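Local coordinates for protein ribonuclease S-F11 (Nicotiana alata, PDB 1IOO) that cleaves RNA as a secreted T2-family ribonuclease of the style and is associated with gametophytic self-incompatibility, by which the plant rejects its own pollen, at residues 118-123 and 142-147. Numbering follows the deposited sequence.
Sequences LRTLQT and KTVSQE
T120 reaches from helix 117-123 to two consecutive residues near the C-terminal end of helix 134-145, T143 and V144. Its CG2 faces T143 OG1 at 3.7 Å and also comes within 4.2 Å of V144 CG1, while OG1 of T120 stands 3.8 Å from that same V144 CG1. Rotation about CA-CB sets which branch is where, since CG2 is anti to the backbone N and OG1 stays beside that N (chi1 -64°). V144 presents CG1 alone, and in both pairs the side chains run antiparallel past each other, not end to end. Neither hydroxyl bonds across the interface. T143 OG1 instead hydrogen-bonds to A140 O in its own helix, and T120 OG1 makes a weak hydrogen bond to D116 O, just before helix 117-123. The backbones are in register at T120 and V144, whose CA atoms are 8.0 Å apart, and the contact is small, with 91 Å² buried in total. On the buried side of helix 117-123, L121 packs on A140 and I141 of helix 134-145, joining the same two helices. With only methyl-to-oxygen and methyl-to-methyl approaches across it, the contact rests on van der Waals forces, without a polar bond to fix its geometry.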
ATOM      1  N   LEU A 118      -9.295  -8.259  -1.587  1.00 10.78           N
ATOM      2  CA  LEU A 118     -10.111  -8.968  -0.622  1.00 10.28           C
ATOM      3  C   LEU A 118     -10.963 -10.026  -1.322  1.00  9.62           C
ATOM      4  O   LEU A 118     -11.075 -11.159  -0.855  1.00 10.16           O
ATOM      5  CB  LEU A 118     -11.004  -7.989   0.147  1.00 11.45           C
ATOM      6  CG  LEU A 118     -11.791  -8.629   1.290  1.00 12.38           C
ATOM      7  CD1 LEU A 118     -10.837  -9.269   2.291  1.00 11.15           C
ATOM      8  CD2 LEU A 118     -12.637  -7.569   1.971  1.00 13.74           C
ATOM      9  N   ARG A 119     -11.549  -9.649  -2.456  1.00 10.69           N
ATOM     10  CA  ARG A 119     -12.369 -10.567  -3.235  1.00 11.82           C
ATOM     11  C   ARG A 119     -11.501 -11.648  -3.895  1.00 10.53           C
ATOM     12  O   ARG A 119     -11.872 -12.822  -3.933  1.00 12.08           O
ATOM     13  CB  ARG A 119     -13.158  -9.782  -4.290  1.00 12.21           C
ATOM     14  CG  ARG A 119     -13.991 -10.633  -5.247  1.00 12.36           C
ATOM     15  CD  ARG A 119     -15.029 -11.483  -4.530  1.00 14.34           C
ATOM     16  NE  ARG A 119     -15.886 -12.176  -5.493  1.00 17.84           N
ATOM     17  CZ  ARG A 119     -16.660 -13.216  -5.202  1.00 20.52           C
ATOM     18  NH1 ARG A 119     -16.696 -13.700  -3.968  1.00 22.19           N
ATOM     19  NH2 ARG A 119     -17.396 -13.782  -6.153  1.00 21.84           N
ATOM     20  N   THR A 120     -10.342 -11.247  -4.410  1.00 11.05           N
ATOM     21  CA  THR A 120      -9.425 -12.199  -5.027  1.00 11.27           C
ATOM     22  C   THR A 120      -8.993 -13.260  -4.021  1.00 10.88           C
ATOM     23  O   THR A 120      -8.958 -14.451  -4.328  1.00 12.07           O
ATOM     24  CB  THR A 120      -8.191 -11.483  -5.604  1.00 11.44           C
ATOM     25  OG1 THR A 120      -8.612 -10.615  -6.663  1.00 12.06           O
ATOM     26  CG2 THR A 120      -7.187 -12.497  -6.144  1.00 11.61           C
ATOM     27  N   LEU A 121      -8.673 -12.829  -2.807  1.00  9.49           N
ATOM     28  CA  LEU A 121      -8.291 -13.772  -1.779  1.00  9.28           C
ATOM     29  C   LEU A 121      -9.459 -14.700  -1.451  1.00  8.03           C
ATOM     30  O   LEU A 121      -9.288 -15.911  -1.334  1.00  8.78           O
ATOM     31  CB  LEU A 121      -7.817 -13.011  -0.531  1.00  8.68           C
ATOM     32  CG  LEU A 121      -6.435 -12.364  -0.712  1.00  7.91           C
ATOM     33  CD1 LEU A 121      -6.158 -11.365   0.401  1.00  9.49           C
ATOM     34  CD2 LEU A 121      -5.367 -13.449  -0.750  1.00  9.53           C
ATOM     35  N   GLN A 122     -10.654 -14.128  -1.356  1.00  9.89           N
ATOM     36  CA  GLN A 122     -11.844 -14.903  -1.034  1.00  9.59           C
ATOM     37  C   GLN A 122     -12.103 -16.009  -2.064  1.00 10.25           C
ATOM     38  O   GLN A 122     -12.438 -17.135  -1.692  1.00 11.47           O
ATOM     39  CB  GLN A 122     -13.071 -13.995  -0.927  1.00 11.06           C
ATOM     40  CG  GLN A 122     -14.365 -14.776  -0.705  1.00 13.22           C
ATOM     41  CD  GLN A 122     -15.585 -13.882  -0.608  1.00 16.26           C
ATOM     42  OE1 GLN A 122     -15.763 -12.962  -1.405  1.00 19.00           O
ATOM     43  NE2 GLN A 122     -16.439 -14.157   0.370  1.00 21.79           N
ATOM     44  N   THR A 123     -11.946 -15.692  -3.347  1.00 11.92           N
ATOM     45  CA  THR A 123     -12.176 -16.683  -4.399  1.00 13.15           C
ATOM     46  C   THR A 123     -11.104 -17.774  -4.379  1.00 13.79           C
ATOM     47  O   THR A 123     -11.242 -18.807  -5.036  1.00 13.94           O
ATOM     48  CB  THR A 123     -12.260 -16.030  -5.803  1.00 14.53           C
ATOM     49  OG1 THR A 123     -11.029 -15.374  -6.126  1.00 18.99           O
ATOM     50  CG2 THR A 123     -13.397 -15.026  -5.837  1.00 16.54           C
ATOM     51  N   LYS A 142      -0.850 -13.087  -7.101  1.00  9.03           N
ATOM     52  CA  LYS A 142      -0.178 -13.068  -8.396  1.00  9.81           C
ATOM     53  C   LYS A 142      -1.156 -13.257  -9.553  1.00 11.16           C
ATOM     54  O   LYS A 142      -0.845 -12.910 -10.693  1.00 10.68           O
ATOM     55  CB  LYS A 142       0.930 -14.120  -8.462  1.00 10.99           C
ATOM     56  CG  LYS A 142       1.869 -13.904  -9.646  1.00 11.53           C
ATOM     57  CD  LYS A 142       3.071 -14.826  -9.585  1.00 12.41           C
ATOM     58  CE  LYS A 142       4.007 -14.576 -10.761  1.00 13.10           C
ATOM     59  NZ  LYS A 142       5.195 -15.463 -10.661  1.00 16.45           N
ATOM     60  N   THR A 143      -2.335 -13.802  -9.276  1.00 10.45           N
ATOM     61  CA  THR A 143      -3.314 -13.983 -10.346  1.00 11.18           C
ATOM     62  C   THR A 143      -3.770 -12.644 -10.909  1.00 12.58           C
ATOM     63  O   THR A 143      -4.251 -12.573 -12.042  1.00 13.67           O
ATOM     64  CB  THR A 143      -4.567 -14.784  -9.908  1.00 11.36           C
ATOM     65  OG1 THR A 143      -5.278 -14.079  -8.882  1.00 12.61           O
ATOM     66  CG2 THR A 143      -4.165 -16.164  -9.421  1.00 11.61           C
ATOM     67  N   VAL A 144      -3.614 -11.580 -10.123  1.00 11.40           N
ATOM     68  CA  VAL A 144      -4.011 -10.252 -10.576  1.00 13.68           C
ATOM     69  C   VAL A 144      -2.805  -9.328 -10.738  1.00 12.08           C
ATOM     70  O   VAL A 144      -2.844  -8.384 -11.532  1.00 14.38           O
ATOM     71  CB  VAL A 144      -5.052  -9.598  -9.628  1.00 13.02           C
ATOM     72  CG1 VAL A 144      -6.347 -10.399  -9.649  1.00 12.95           C
ATOM     73  CG2 VAL A 144      -4.503  -9.502  -8.219  1.00 12.77           C
ATOM     74  N   SER A 145      -1.734  -9.585  -9.993  1.00 11.41           N
ATOM     75  CA  SER A 145      -0.535  -8.760 -10.127  1.00 11.82           C
ATOM     76  C   SER A 145       0.276  -9.179 -11.354  1.00 12.04           C
ATOM     77  O   SER A 145       1.086  -8.401 -11.864  1.00 11.77           O
ATOM     78  CB  SER A 145       0.335  -8.824  -8.860  1.00 10.21           C
ATOM     79  OG  SER A 145       0.891 -10.109  -8.654  1.00 11.13           O
ATOM     80  N   GLN A 146       0.025 -10.398 -11.835  1.00 13.17           N
ATOM     81  CA  GLN A 146       0.714 -10.960 -13.010  1.00 12.82           C
ATOM     82  C   GLN A 146       2.166 -11.254 -12.691  1.00 12.87           C
ATOM     83  O   GLN A 146       2.635 -12.387 -12.832  1.00 13.24           O
ATOM     84  CB  GLN A 146       0.602 -10.013 -14.211  1.00 14.76           C
ATOM     85  CG  GLN A 146      -0.809  -9.941 -14.771  1.00 15.35           C
ATOM     86  CD  GLN A 146      -0.927  -9.090 -16.022  1.00 15.66           C
ATOM     87  OE1 GLN A 146       0.040  -8.901 -16.765  1.00 18.77           O
ATOM     88  NE2 GLN A 146      -2.132  -8.592 -16.277  1.00 15.94           N
ATOM     89  N   GLU A 147       2.893 -10.217 -12.296  1.00 11.25           N
ATOM     90  CA  GLU A 147       4.255 -10.392 -11.859  1.00 12.03           C
ATOM     91  C   GLU A 147       4.269 -10.597 -10.351  1.00 11.53           C
ATOM     92  O   GLU A 147       3.252 -10.385  -9.689  1.00 12.60           O
ATOM     93  CB  GLU A 147       5.114  -9.191 -12.270  1.00 11.98           C
ATOM     94  CG  GLU A 147       5.161  -8.966 -13.792  1.00 13.46           C
ATOM     95  CD  GLU A 147       5.690 -10.168 -14.579  1.00 17.52           C
ATOM     96  OE1 GLU A 147       5.120 -10.464 -15.654  1.00 15.29           O
ATOM     97  OE2 GLU A 147       6.677 -10.806 -14.141  1.00 18.32           O
TER